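Local structure of putative isomerase (Streptomyces coelicolor A3, 2OQH) at residues 9-14 against 360-365; 33-38 against 45-50; 118-123 against 310-315; 292-297 against 316-321. The protein is a putative isomerase of the enolase superfamily that may, by relation to its family, dehydrate D-glucarate. All blocks are in the same frame, centred on the assembly; numbering follows the deposited sequence.

Interaction 1: 9-14 against 360-365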
loop_
_atom_site.group_PDB
_atom_site.type_symbol
_atom_site.label_atom_id
_atom_site.label_comp_id
_atom_site.label_asym_id
_atom_site.label_seq_id
_atom_site.Cartn_x
_atom_site.Cartn_y
_atom_site.Cartn_z
ATOM N N ASP A 9 -22.435 -4.389 6.554
ATOM C CA ASP A 9 -22.001 -5.439 7.470
ATOM C C ASP A 9 -20.486 -5.528 7.553
ATOM O O ASP A 9 -19.786 -5.405 6.541
ATOM C CB ASP A 9 -22.594 -6.770 7.029
ATOM C CG ASP A 9 -24.100 -6.789 7.149
ATOM O OD1 ASP A 9 -24.591 -6.647 8.291
ATOM O OD2 ASP A 9 -24.787 -6.929 6.117
ATOM N N VAL A 10 -19.985 -5.756 8.759
ATOM C CA VAL A 10 -18.548 -5.811 8.976
ATOM C C VAL A 10 -18.082 -7.105 9.628
ATOM O O VAL A 10 -18.678 -7.575 10.597
ATOM C CB VAL A 10 -18.095 -4.629 9.866
ATOM C CG1 VAL A 10 -16.585 -4.473 9.801
ATOM C CG2 VAL A 10 -18.798 -3.348 9.427
ATOM N N TRP A 11 -17.013 -7.676 9.079
ATOM C CA TRP A 11 -16.429 -8.907 9.606
ATOM C C TRP A 11 -14.953 -8.650 9.844
ATOM O O TRP A 11 -14.339 -7.861 9.136
ATOM C CB TRP A 11 -16.522 -10.054 8.595
ATOM C CG TRP A 11 -17.897 -10.581 8.297
ATOM C CD1 TRP A 11 -18.538 -11.614 8.925
ATOM C CD2 TRP A 11 -18.773 -10.140 7.250
ATOM N NE1 TRP A 11 -19.756 -11.847 8.324
ATOM C CE2 TRP A 11 -19.925 -10.954 7.293
ATOM C CE3 TRP A 11 -18.694 -9.134 6.275
ATOM C CZ2 TRP A 11 -20.991 -10.795 6.395
ATOM C CZ3 TRP A 11 -19.760 -8.977 5.380
ATOM C CH2 TRP A 11 -20.888 -9.802 5.450
ATOM N N VAL A 12 -14.392 -9.309 10.848
ATOM C CA VAL A 12 -12.965 -9.213 11.124
ATOM C C VAL A 12 -12.498 -10.641 10.878
ATOM O O VAL A 12 -13.096 -11.588 11.384
ATOM C CB VAL A 12 -12.659 -8.809 12.583
ATOM C CG1 VAL A 12 -11.155 -8.868 12.829
ATOM C CG2 VAL A 12 -13.149 -7.395 12.842
ATOM N N VAL A 13 -11.451 -10.802 10.082
ATOM C CA VAL A 13 -10.969 -12.135 9.760
ATOM C C VAL A 13 -9.458 -12.293 9.901
ATOM O O VAL A 13 -8.709 -11.311 9.844
ATOM C CB VAL A 13 -11.361 -12.508 8.320
ATOM C CG1 VAL A 13 -12.868 -12.414 8.146
ATOM C CG2 VAL A 13 -10.670 -11.568 7.341
ATOM N N ASN A 14 -9.029 -13.541 10.089
ATOM C CA ASN A 14 -7.616 -13.891 10.221
ATOM C C ASN A 14 -7.298 -14.819 9.058
ATOM O O ASN A 14 -7.942 -15.858 8.907
ATOM C CB ASN A 14 -7.351 -14.667 11.517
ATOM C CG ASN A 14 -7.418 -13.803 12.761
ATOM O OD1 ASN A 14 -7.648 -12.594 12.689
ATOM N ND2 ASN A 14 -7.214 -14.430 13.923
ATOM N N ASP A 360 -18.806 -18.275 2.621
ATOM C CA ASP A 360 -18.552 -19.377 3.542
ATOM C C ASP A 360 -17.166 -19.207 4.158
ATOM O O ASP A 360 -17.004 -19.318 5.371
ATOM C CB ASP A 360 -18.649 -20.723 2.811
ATOM C CG ASP A 360 -20.021 -20.960 2.213
ATOM O OD1 ASP A 360 -21.027 -20.678 2.905
ATOM O OD2 ASP A 360 -20.100 -21.431 1.055
ATOM N N LYS A 361 -16.173 -18.917 3.322
ATOM C CA LYS A 361 -14.808 -18.719 3.804
ATOM C C LYS A 361 -14.745 -17.495 4.707
ATOM O O LYS A 361 -14.067 -17.504 5.740
ATOM C CB LYS A 361 -13.842 -18.537 2.632
ATOM C CG LYS A 361 -13.623 -19.798 1.796
ATOM C CD LYS A 361 -12.471 -19.600 0.821
ATOM C CE LYS A 361 -12.066 -20.900 0.152
ATOM N NZ LYS A 361 -10.855 -20.724 -0.716
ATOM N N LEU A 362 -15.444 -16.437 4.301
ATOM C CA LEU A 362 -15.484 -15.211 5.086
ATOM C C LEU A 362 -15.989 -15.570 6.479
ATOM O O LEU A 362 -15.380 -15.214 7.490
ATOM C CB LEU A 362 -16.431 -14.190 4.444
ATOM C CG LEU A 362 -16.762 -12.940 5.271
ATOM C CD1 LEU A 362 -15.488 -12.090 5.468
ATOM C CD2 LEU A 362 -17.850 -12.131 4.562
ATOM N N ARG A 363 -17.107 -16.284 6.524
ATOM C CA ARG A 363 -17.674 -16.679 7.800
ATOM C C ARG A 363 -16.667 -17.565 8.537
ATOM O O ARG A 363 -16.500 -17.451 9.747
ATOM C CB ARG A 363 -18.996 -17.421 7.581
ATOM C CG ARG A 363 -19.930 -17.366 8.776
ATOM C CD ARG A 363 -21.255 -18.061 8.485
ATOM N NE ARG A 363 -21.052 -19.417 7.977
ATOM C CZ ARG A 363 -21.081 -19.747 6.688
ATOM N NH1 ARG A 363 -21.321 -18.816 5.767
ATOM N NH2 ARG A 363 -20.845 -21.003 6.321
ATOM N N HIS A 364 -15.984 -18.435 7.800
ATOM C CA HIS A 364 -14.990 -19.326 8.400
ATOM C C HIS A 364 -13.848 -18.561 9.075
ATOM O O HIS A 364 -13.530 -18.791 10.245
ATOM C CB HIS A 364 -14.419 -20.263 7.327
ATOM C CG HIS A 364 -13.258 -21.093 7.792
ATOM N ND1 HIS A 364 -13.375 -22.078 8.751
ATOM C CD2 HIS A 364 -11.954 -21.083 7.423
ATOM C CE1 HIS A 364 -12.195 -22.639 8.952
ATOM N NE2 HIS A 364 -11.315 -22.053 8.157
ATOM N N TYR A 365 -13.237 -17.638 8.339
ATOM C CA TYR A 365 -12.120 -16.880 8.882
ATOM C C TYR A 365 -12.487 -15.839 9.918
ATOM O O TYR A 365 -11.606 -15.307 10.594
ATOM C CB TYR A 365 -11.324 -16.263 7.738
ATOM C CG TYR A 365 -10.585 -17.335 6.974
ATOM C CD1 TYR A 365 -9.547 -18.044 7.574
ATOM C CD2 TYR A 365 -10.959 -17.688 5.680
ATOM C CE1 TYR A 365 -8.899 -19.083 6.911
ATOM C CE2 TYR A 365 -10.314 -18.731 5.001
ATOM C CZ TYR A 365 -9.284 -19.425 5.630
ATOM O OH TYR A 365 -8.654 -20.477 4.992
#
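Leu362 lays its CD2 methyl on the indole of Trp11, joining the C-terminal helix 359-368 to the first strand of the three-stranded antiparallel sheet in the N-terminal capping domain of this enolase-superfamily fold. The helix segment runs across the strand at 75°, with the two axes 7.5 Å apart at their closest. Trp11 and Leu362 meet at about a right angle: CD2 of the leucine sits 3.4 Å from the centroid of the six-membered ring of Trp11, a CH-pi contact over the middle of the face. CG of Leu362 anti to the backbone N (chi1 170°) aims the branch at the strand, and its two methyls part between Trp11 and Val13, two residues apart. While CD2 covers the indole, CD1 of Leu362 turns to Val13 and touches its CG1 at 3.8 Å, again with the side chains crossing squarely. Trp47 of strand 45-51 also meets the Trp11 ring. One turn further along the helix, Tyr365 sets its CB against Val13 CB, 3.8 Å away, and then carries its ring off past the carbonyl of Asn14. Its hydroxyl is bound by Asp332, which also forms a salt bridge with Lys361 from the same helix. The backbones come together at this end too. Tyr365 O lies 3.3 Å from Val13 CA, and it accepts a hydrogen bond of 3.2 Å from Asn14 N, which approaches from 36° above the carbonyl plane.

Interaction 2: 33-38 against 45-50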
loop_
_atom_site.group_PDB
_atom_site.type_symbol
_atom_site.label_atom_id
_atom_site.label_comp_id
_atom_site.label_asym_id
_atom_site.label_seq_id
_atom_site.Cartn_x
_atom_site.Cartn_y
_atom_site.Cartn_z
ATOM N N ARG A 33 -7.618 -8.773 9.073
ATOM C CA ARG A 33 -8.185 -7.745 8.205
ATOM C C ARG A 33 -9.680 -7.558 8.471
ATOM O O ARG A 33 -10.365 -8.486 8.900
ATOM C CB ARG A 33 -8.000 -8.129 6.730
ATOM C CG ARG A 33 -6.572 -8.481 6.335
ATOM C CD ARG A 33 -5.677 -7.256 6.285
ATOM N NE ARG A 33 -6.074 -6.333 5.225
ATOM C CZ ARG A 33 -5.360 -5.273 4.854
ATOM N NH1 ARG A 33 -4.211 -5.002 5.459
ATOM N NH2 ARG A 33 -5.786 -4.486 3.875
ATOM N N THR A 34 -10.177 -6.354 8.204
ATOM C CA THR A 34 -11.590 -6.044 8.379
ATOM C C THR A 34 -12.238 -6.009 6.996
ATOM O O THR A 34 -11.745 -5.331 6.092
ATOM C CB THR A 34 -11.792 -4.666 9.058
ATOM O OG1 THR A 34 -11.394 -4.741 10.433
ATOM C CG2 THR A 34 -13.258 -4.236 8.980
ATOM N N VAL A 35 -13.330 -6.751 6.825
ATOM C CA VAL A 35 -14.035 -6.787 5.545
ATOM C C VAL A 35 -15.411 -6.151 5.693
ATOM O O VAL A 35 -16.106 -6.372 6.687
ATOM C CB VAL A 35 -14.216 -8.229 5.038
ATOM C CG1 VAL A 35 -14.853 -8.215 3.661
ATOM C CG2 VAL A 35 -12.870 -8.936 4.993
ATOM N N VAL A 36 -15.804 -5.366 4.698
ATOM C CA VAL A 36 -17.091 -4.680 4.736
ATOM C C VAL A 36 -17.917 -4.978 3.492
ATOM O O VAL A 36 -17.363 -5.129 2.404
ATOM C CB VAL A 36 -16.884 -3.147 4.829
ATOM C CG1 VAL A 36 -18.225 -2.424 4.782
ATOM C CG2 VAL A 36 -16.121 -2.806 6.106
ATOM N N ARG A 37 -19.234 -5.100 3.664
ATOM C CA ARG A 37 -20.132 -5.338 2.538
ATOM C C ARG A 37 -21.218 -4.274 2.537
ATOM O O ARG A 37 -21.897 -4.063 3.545
ATOM C CB ARG A 37 -20.810 -6.718 2.612
ATOM C CG ARG A 37 -21.846 -6.942 1.482
ATOM C CD ARG A 37 -22.599 -8.281 1.609
ATOM N NE ARG A 37 -23.385 -8.335 2.834
ATOM C CZ ARG A 37 -23.819 -9.452 3.411
ATOM N NH1 ARG A 37 -23.551 -10.636 2.875
ATOM N NH2 ARG A 37 -24.499 -9.383 4.545
ATOM N N VAL A 38 -21.382 -3.603 1.406
ATOM C CA VAL A 38 -22.414 -2.589 1.297
ATOM C C VAL A 38 -23.534 -3.142 0.425
ATOM O O VAL A 38 -23.322 -3.456 -0.743
ATOM C CB VAL A 38 -21.855 -1.285 0.685
ATOM C CG1 VAL A 38 -22.988 -0.302 0.423
ATOM C CG2 VAL A 38 -20.834 -0.675 1.631
ATOM N N GLU A 45 -24.210 -5.511 -4.440
ATOM C CA GLU A 45 -23.392 -5.534 -3.227
ATOM C C GLU A 45 -21.956 -5.114 -3.516
ATOM O O GLU A 45 -21.396 -5.476 -4.547
ATOM C CB GLU A 45 -23.368 -6.938 -2.612
ATOM C CG GLU A 45 -24.712 -7.423 -2.086
ATOM C CD GLU A 45 -24.646 -8.795 -1.431
ATOM O OE1 GLU A 45 -25.655 -9.188 -0.811
ATOM O OE2 GLU A 45 -23.605 -9.482 -1.529
ATOM N N GLY A 46 -21.365 -4.356 -2.599
ATOM C CA GLY A 46 -19.988 -3.928 -2.771
ATOM C C GLY A 46 -19.137 -4.438 -1.619
ATOM O O GLY A 46 -19.603 -4.474 -0.477
ATOM N N TRP A 47 -17.897 -4.827 -1.906
ATOM C CA TRP A 47 -17.004 -5.338 -0.872
ATOM C C TRP A 47 -15.744 -4.509 -0.721
ATOM O O TRP A 47 -15.214 -3.973 -1.695
ATOM C CB TRP A 47 -16.601 -6.782 -1.170
ATOM C CG TRP A 47 -17.746 -7.735 -1.102
ATOM C CD1 TRP A 47 -18.652 -7.995 -2.081
ATOM C CD2 TRP A 47 -18.141 -8.518 0.034
ATOM N NE1 TRP A 47 -19.590 -8.894 -1.632
ATOM C CE2 TRP A 47 -19.299 -9.232 -0.335
ATOM C CE3 TRP A 47 -17.625 -8.685 1.328
ATOM C CZ2 TRP A 47 -19.958 -10.103 0.547
ATOM C CZ3 TRP A 47 -18.282 -9.554 2.212
ATOM C CH2 TRP A 47 -19.435 -10.250 1.812
ATOM N N GLY A 48 -15.268 -4.423 0.516
ATOM C CA GLY A 48 -14.060 -3.673 0.805
ATOM C C GLY A 48 -13.277 -4.391 1.883
ATOM O O GLY A 48 -13.852 -5.106 2.706
ATOM N N GLU A 49 -11.963 -4.207 1.877
ATOM C CA GLU A 49 -11.097 -4.842 2.854
ATOM C C GLU A 49 -10.094 -3.801 3.319
ATOM O O GLU A 49 -9.581 -3.023 2.510
ATOM C CB GLU A 49 -10.352 -6.015 2.216
ATOM C CG GLU A 49 -9.320 -6.674 3.115
ATOM C CD GLU A 49 -8.136 -7.225 2.331
ATOM O OE1 GLU A 49 -8.342 -7.761 1.222
ATOM O OE2 GLU A 49 -6.995 -7.130 2.833
ATOM N N THR A 50 -9.818 -3.777 4.617
ATOM C CA THR A 50 -8.869 -2.810 5.138
ATOM C C THR A 50 -8.062 -3.449 6.266
ATOM O O THR A 50 -8.288 -4.601 6.622
ATOM C CB THR A 50 -9.600 -1.533 5.619
ATOM O OG1 THR A 50 -8.647 -0.481 5.814
ATOM C CG2 THR A 50 -10.349 -1.786 6.918
#
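Six backbone hydrogen bonds join Thr34 to Thr50, Val36 to Gly48 and Val38 to Gly46, two for each pair. The shortest, from Val38 N to Gly46 O, measures 2.7 Å and is nearly straight at 165°. Between these rungs lie the non-hydrogen-bonded pairs Val35-Glu49 and Arg37-Trp47, where CA-H groups meet carbonyl oxygens, as in the 3.2 Å contact of Arg37 CA with Gly46 O. Apolar contact gathers on the face bearing Val35, Arg37, Trp47 and Glu49. Arg37 and Trp47 lie side by side and point the same way, the aliphatic part of the arginine spread over the indole: CB of Arg37 stands 3.8 Å from the centroid of the six-membered ring of Trp47 in a CH-pi contact. Val35 CG1 comes instead at the ring edge, 3.7 Å from Trp47 CE3. The two strands form the beta hairpin 31-40/45-51 of the N-terminal domain of the mandelate racemase/muconate lactonizing enzyme family, and helices 54-63 and 85-112 cover the other face, where Val36 and Thr50 both pack on Ala99. Charged groups occupy the two ends. Arg33, bent at chi2 and chi3, folds back into a salt bridge with Glu49, NE to OE2 2.7 Å; the hydrogen bond within it is weak, its N-H pointing poorly at the oxygen, with the guanidinium and carboxylate planes 82° apart. Glu49 is held further by the backbone N-H groups of Leu302 and Ala305. At the far end Arg37 CD rests 3.5 Å from Glu45 OE2, but the main ionic partners are Asp9 for Arg37 and Arg39 for Glu45.

Interaction 3: 118-123 against 310-315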
loop_
_atom_site.group_PDB
_atom_site.type_symbol
_atom_site.label_atom_id
_atom_site.label_comp_id
_atom_site.label_asym_id
_atom_site.label_seq_id
_atom_site.Cartn_x
_atom_site.Cartn_y
_atom_site.Cartn_z
ATOM N N ASP A 118 -12.313 1.642 -15.240
ATOM C CA ASP A 118 -12.950 2.497 -16.234
ATOM C C ASP A 118 -13.671 3.682 -15.599
ATOM O O ASP A 118 -13.936 4.678 -16.266
ATOM C CB ASP A 118 -13.942 1.700 -17.091
ATOM C CG ASP A 118 -13.273 0.998 -18.262
ATOM O OD1 ASP A 118 -12.127 1.369 -18.607
ATOM O OD2 ASP A 118 -13.899 0.084 -18.850
ATOM N N LEU A 119 -14.001 3.580 -14.319
ATOM C CA LEU A 119 -14.666 4.692 -13.660
ATOM C C LEU A 119 -13.619 5.682 -13.133
ATOM O O LEU A 119 -13.953 6.784 -12.707
ATOM C CB LEU A 119 -15.560 4.180 -12.526
ATOM C CG LEU A 119 -16.766 3.340 -12.994
ATOM C CD1 LEU A 119 -17.553 2.828 -11.796
ATOM C CD2 LEU A 119 -17.659 4.175 -13.905
ATOM N N LEU A 120 -12.350 5.283 -13.186
ATOM C CA LEU A 120 -11.248 6.127 -12.721
ATOM C C LEU A 120 -10.425 6.732 -13.863
ATOM O O LEU A 120 -9.352 7.285 -13.633
ATOM C CB LEU A 120 -10.321 5.324 -11.802
ATOM C CG LEU A 120 -10.914 4.752 -10.509
ATOM C CD1 LEU A 120 -9.882 3.866 -9.823
ATOM C CD2 LEU A 120 -11.351 5.878 -9.590
ATOM N N GLY A 121 -10.921 6.629 -15.089
ATOM C CA GLY A 121 -10.204 7.183 -16.224
ATOM C C GLY A 121 -9.733 6.161 -17.242
ATOM O O GLY A 121 -9.181 6.517 -18.281
ATOM N N GLY A 122 -9.946 4.882 -16.954
ATOM C CA GLY A 122 -9.528 3.861 -17.891
ATOM C C GLY A 122 -8.072 3.470 -17.735
ATOM O O GLY A 122 -7.252 4.223 -17.208
ATOM N N ALA A 123 -7.759 2.279 -18.222
ATOM C CA ALA A 123 -6.419 1.734 -18.135
ATOM C C ALA A 123 -5.401 2.407 -19.039
ATOM O O ALA A 123 -5.700 2.755 -20.183
ATOM C CB ALA A 123 -6.462 0.245 -18.440
ATOM N N LEU A 310 -4.890 -2.117 -7.663
ATOM C CA LEU A 310 -4.588 -2.412 -9.056
ATOM C C LEU A 310 -5.397 -1.523 -9.991
ATOM O O LEU A 310 -4.904 -1.121 -11.040
ATOM C CB LEU A 310 -4.867 -3.891 -9.356
ATOM C CG LEU A 310 -3.919 -4.842 -8.625
ATOM C CD1 LEU A 310 -4.361 -6.300 -8.795
ATOM C CD2 LEU A 310 -2.522 -4.635 -9.180
ATOM N N ALA A 311 -6.637 -1.221 -9.611
ATOM C CA ALA A 311 -7.488 -0.358 -10.429
ATOM C C ALA A 311 -6.895 1.051 -10.439
ATOM O O ALA A 311 -6.891 1.733 -11.461
ATOM C CB ALA A 311 -8.910 -0.326 -9.871
ATOM N N VAL A 312 -6.384 1.478 -9.292
ATOM C CA VAL A 312 -5.796 2.801 -9.207
ATOM C C VAL A 312 -4.532 2.881 -10.056
ATOM O O VAL A 312 -4.397 3.777 -10.883
ATOM C CB VAL A 312 -5.483 3.176 -7.754
ATOM C CG1 VAL A 312 -4.781 4.527 -7.701
ATOM C CG2 VAL A 312 -6.785 3.240 -6.957
ATOM N N VAL A 313 -3.621 1.931 -9.873
ATOM C CA VAL A 313 -2.382 1.930 -10.641
ATOM C C VAL A 313 -2.662 1.889 -12.138
ATOM O O VAL A 313 -2.086 2.651 -12.918
ATOM C CB VAL A 313 -1.488 0.723 -10.271
ATOM C CG1 VAL A 313 -0.275 0.680 -11.190
ATOM C CG2 VAL A 313 -1.044 0.820 -8.819
ATOM N N SER A 314 -3.567 0.998 -12.525
ATOM C CA SER A 314 -3.944 0.809 -13.920
ATOM C C SER A 314 -4.418 2.088 -14.612
ATOM O O SER A 314 -4.125 2.310 -15.786
ATOM C CB SER A 314 -5.040 -0.266 -14.005
ATOM O OG SER A 314 -5.455 -0.486 -15.343
ATOM N N SER A 315 -5.144 2.931 -13.886
ATOM C CA SER A 315 -5.669 4.169 -14.463
ATOM C C SER A 315 -4.838 5.415 -14.159
ATOM O O SER A 315 -5.214 6.525 -14.543
ATOM C CB SER A 315 -7.093 4.401 -13.955
ATOM O OG SER A 315 -7.109 4.553 -12.545
#
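Leu120 brings the apolar part of this contact, reaching from the loop after helix 116-119 to the C-terminal end of helix 303-315. Its CD1 methyl lies 4.3 Å from both Ala311 CB and Val312 CG2, a loose touch on one side of the helix, and Trp105 and Ile277 also border the leucine. Closer in, Leu120 CB comes within 3.4 Å of Ser315 OG. Ser315 OG stands between the backbone N and the carbonyl carbon (chi1 62°), which brings it back to 3.0 Å from Ala311 O. Lys281 ties the sides together, its NZ bonding both Ser315 OG and Leu120 O. Weaker polar contacts follow where the backbones approach. Gly122 O meets Ser315 CA at 3.2 Å, and Ser314 O meets Ala123 CA at 3.3 Å, two reciprocal CA-H...O contacts. Ala123 CB touches Ser314 OG at 3.3 Å, although the stronger partner of this hydroxyl is the carbonyl of Arg125. The contact thus joins the N-terminal part of the chain to helix 303-315 of the barrel, which follows strand 293-296. Within the two segments the grip rests on methyl packing and CA-H...O contacts, while the firmer bonds come from outside: the backbone pairing of Val124 with Ser314, and an amine of Lys281 that bridges loop and helix, its charge probably strengthening both bonds.

Interaction 4: 292-297 against 316-321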
loop_
_atom_site.group_PDB
_atom_site.type_symbol
_atom_site.label_atom_id
_atom_site.label_comp_id
_atom_site.label_asym_id
_atom_site.label_seq_id
_atom_site.Cartn_x
_atom_site.Cartn_y
_atom_site.Cartn_z
ATOM N N LEU A 292 6.857 15.196 -8.370
ATOM C CA LEU A 292 7.239 14.178 -7.405
ATOM C C LEU A 292 6.980 12.808 -7.997
ATOM O O LEU A 292 6.057 12.637 -8.787
ATOM C CB LEU A 292 6.405 14.295 -6.128
ATOM C CG LEU A 292 6.399 15.597 -5.336
ATOM C CD1 LEU A 292 5.503 15.413 -4.122
ATOM C CD2 LEU A 292 7.821 15.974 -4.922
ATOM N N GLY A 293 7.803 11.835 -7.628
ATOM C CA GLY A 293 7.559 10.489 -8.090
ATOM C C GLY A 293 6.472 9.978 -7.158
ATOM O O GLY A 293 6.183 10.615 -6.140
HETATM N N MSE A 294 5.850 8.854 -7.496
HETATM C CA MSE A 294 4.812 8.275 -6.645
HETATM C C MSE A 294 4.804 6.765 -6.806
HETATM O O MSE A 294 5.145 6.240 -7.859
HETATM C CB MSE A 294 3.417 8.812 -7.007
HETATM C CG MSE A 294 2.294 8.222 -6.140
HETATM SE SE MSE A 294 0.481 8.737 -6.646
HETATM C CE MSE A 294 -0.423 8.210 -5.016
ATOM N N ASN A 295 4.416 6.072 -5.747
ATOM C CA ASN A 295 4.334 4.618 -5.771
ATOM C C ASN A 295 3.281 4.284 -4.727
ATOM O O ASN A 295 2.770 5.185 -4.067
ATOM C CB ASN A 295 5.689 4.014 -5.390
ATOM C CG ASN A 295 5.863 2.586 -5.889
ATOM O OD1 ASN A 295 5.053 2.077 -6.674
ATOM N ND2 ASN A 295 6.937 1.936 -5.444
ATOM N N LEU A 296 2.932 3.011 -4.582
ATOM C CA LEU A 296 1.960 2.647 -3.567
ATOM C C LEU A 296 2.622 1.857 -2.454
ATOM O O LEU A 296 3.506 1.031 -2.693
ATOM C CB LEU A 296 0.806 1.838 -4.164
ATOM C CG LEU A 296 -0.165 2.578 -5.090
ATOM C CD1 LEU A 296 -1.323 1.656 -5.433
ATOM C CD2 LEU A 296 -0.676 3.855 -4.420
ATOM N N HIS A 297 2.196 2.136 -1.231
ATOM C CA HIS A 297 2.706 1.465 -0.048
ATOM C C HIS A 297 1.746 0.334 0.295
ATOM O O HIS A 297 0.542 0.457 0.089
ATOM C CB HIS A 297 2.782 2.460 1.110
ATOM C CG HIS A 297 3.039 1.829 2.442
ATOM N ND1 HIS A 297 2.029 1.527 3.332
ATOM C CD2 HIS A 297 4.192 1.458 3.044
ATOM C CE1 HIS A 297 2.552 1.002 4.425
ATOM N NE2 HIS A 297 3.864 0.950 4.274
ATOM N N THR A 316 -3.703 5.239 -13.496
ATOM C CA THR A 316 -2.890 6.387 -13.101
ATOM C C THR A 316 -1.480 6.431 -13.696
ATOM O O THR A 316 -0.590 5.690 -13.278
ATOM C CB THR A 316 -2.809 6.441 -11.561
ATOM O OG1 THR A 316 -4.136 6.352 -11.014
ATOM C CG2 THR A 316 -2.165 7.742 -11.097
ATOM N N PRO A 317 -1.259 7.328 -14.674
ATOM C CA PRO A 317 0.041 7.473 -15.331
ATOM C C PRO A 317 1.280 7.538 -14.427
ATOM O O PRO A 317 2.232 6.796 -14.635
ATOM C CB PRO A 317 -0.143 8.740 -16.164
ATOM C CG PRO A 317 -1.562 8.625 -16.605
ATOM C CD PRO A 317 -2.258 8.210 -15.309
ATOM N N VAL A 318 1.271 8.410 -13.425
ATOM C CA VAL A 318 2.432 8.556 -12.549
ATOM C C VAL A 318 2.837 7.303 -11.746
ATOM O O VAL A 318 3.976 7.199 -11.285
ATOM C CB VAL A 318 2.239 9.754 -11.581
ATOM C CG1 VAL A 318 1.213 9.412 -10.510
ATOM C CG2 VAL A 318 3.566 10.142 -10.967
ATOM N N LEU A 319 1.924 6.356 -11.575
ATOM C CA LEU A 319 2.256 5.138 -10.842
ATOM C C LEU A 319 2.916 4.137 -11.794
ATOM O O LEU A 319 2.396 3.050 -12.048
ATOM C CB LEU A 319 0.992 4.548 -10.215
ATOM C CG LEU A 319 0.479 5.374 -9.028
ATOM C CD1 LEU A 319 -0.915 4.934 -8.623
ATOM C CD2 LEU A 319 1.447 5.233 -7.871
ATOM N N SER A 320 4.082 4.521 -12.303
ATOM C CA SER A 320 4.827 3.715 -13.259
ATOM C C SER A 320 5.937 2.857 -12.662
ATOM O O SER A 320 6.724 2.261 -13.396
ATOM C CB SER A 320 5.445 4.632 -14.302
ATOM O OG SER A 320 6.326 5.551 -13.676
ATOM N N ARG A 321 5.998 2.790 -11.342
ATOM C CA ARG A 321 7.042 2.025 -10.667
ATOM C C ARG A 321 6.532 0.685 -10.166
ATOM O O ARG A 321 5.328 0.435 -10.154
ATOM C CB ARG A 321 7.567 2.824 -9.473
ATOM C CG ARG A 321 8.165 4.177 -9.836
ATOM C CD ARG A 321 8.104 5.126 -8.646
ATOM N NE ARG A 321 8.693 6.436 -8.939
ATOM C CZ ARG A 321 9.943 6.784 -8.647
ATOM N NH1 ARG A 321 10.752 5.918 -8.047
ATOM N NH2 ARG A 321 10.381 8.003 -8.946
HETATM O O HOH W 1 6.503 7.809 -10.005
HETATM O O HOH W 2 4.346 3.364 -9.088
#
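Leu319 pushes its CD2 methyl into the hollow beside strand 293-296, 3.6 Å from both selenomethionine 294 (Met294) CG and Asn295 CA and more loosely against Leu296 CG. The contact belongs to the TIM-barrel domain: the loop leaving helix 303-315 turns back over the preceding strand on its way to strand 323-324. A type I turn, Thr316 to Leu319, presents Val318 and Leu319 together. Met294, extended with CG anti to its N (chi1 180°), is the matching ridge; Val318 crosses it squarely, its CG1 lying 4.0 Å from Met294 SE, while Leu319 crosses it at a slant. Arg321 forms the other bump. Its straight chain runs past the strand so that CD of Arg321 sits 3.3 Å from Met294 O, and its head goes on to a salt bridge with Glu220. Two waters bridge the polar atoms of strand and loop. One accepts from Met294 N and Arg321 NE and donates to Val318 O (2.9 Å); the second accepts from Arg321 N at 2.9 Å and lies 2.8 Å from OD1 of Asn295, whose ND2 bonds Tyr221 OH. The direct side-chain contacts are mostly carbon to carbon or selenium, and strand and loop share their polar bonds through water, the first of which satisfies Met294 N.

In the fold
From the N terminus, strand 5-15 enters interaction 1, whose partner helix lies near the C terminus, so this contact closes a loop around nearly the whole chain and encloses the other three. Interaction 2 closes a short hairpin early within it and touches interaction 1 through neighbouring strands of one sheet. Interaction 3 opens later, at 118-123, and waits until 310-315 to close. Before that, interaction 4 opens at 292-297; it closes at 316-321, so the two cross, and they touch where Val313 meets Leu296. Interactions 1 and 2 thus tie the three-stranded sheet of the capping domain together and to the C-terminal helix, interaction 4 lies within the barrel, and interaction 3 links the two domains.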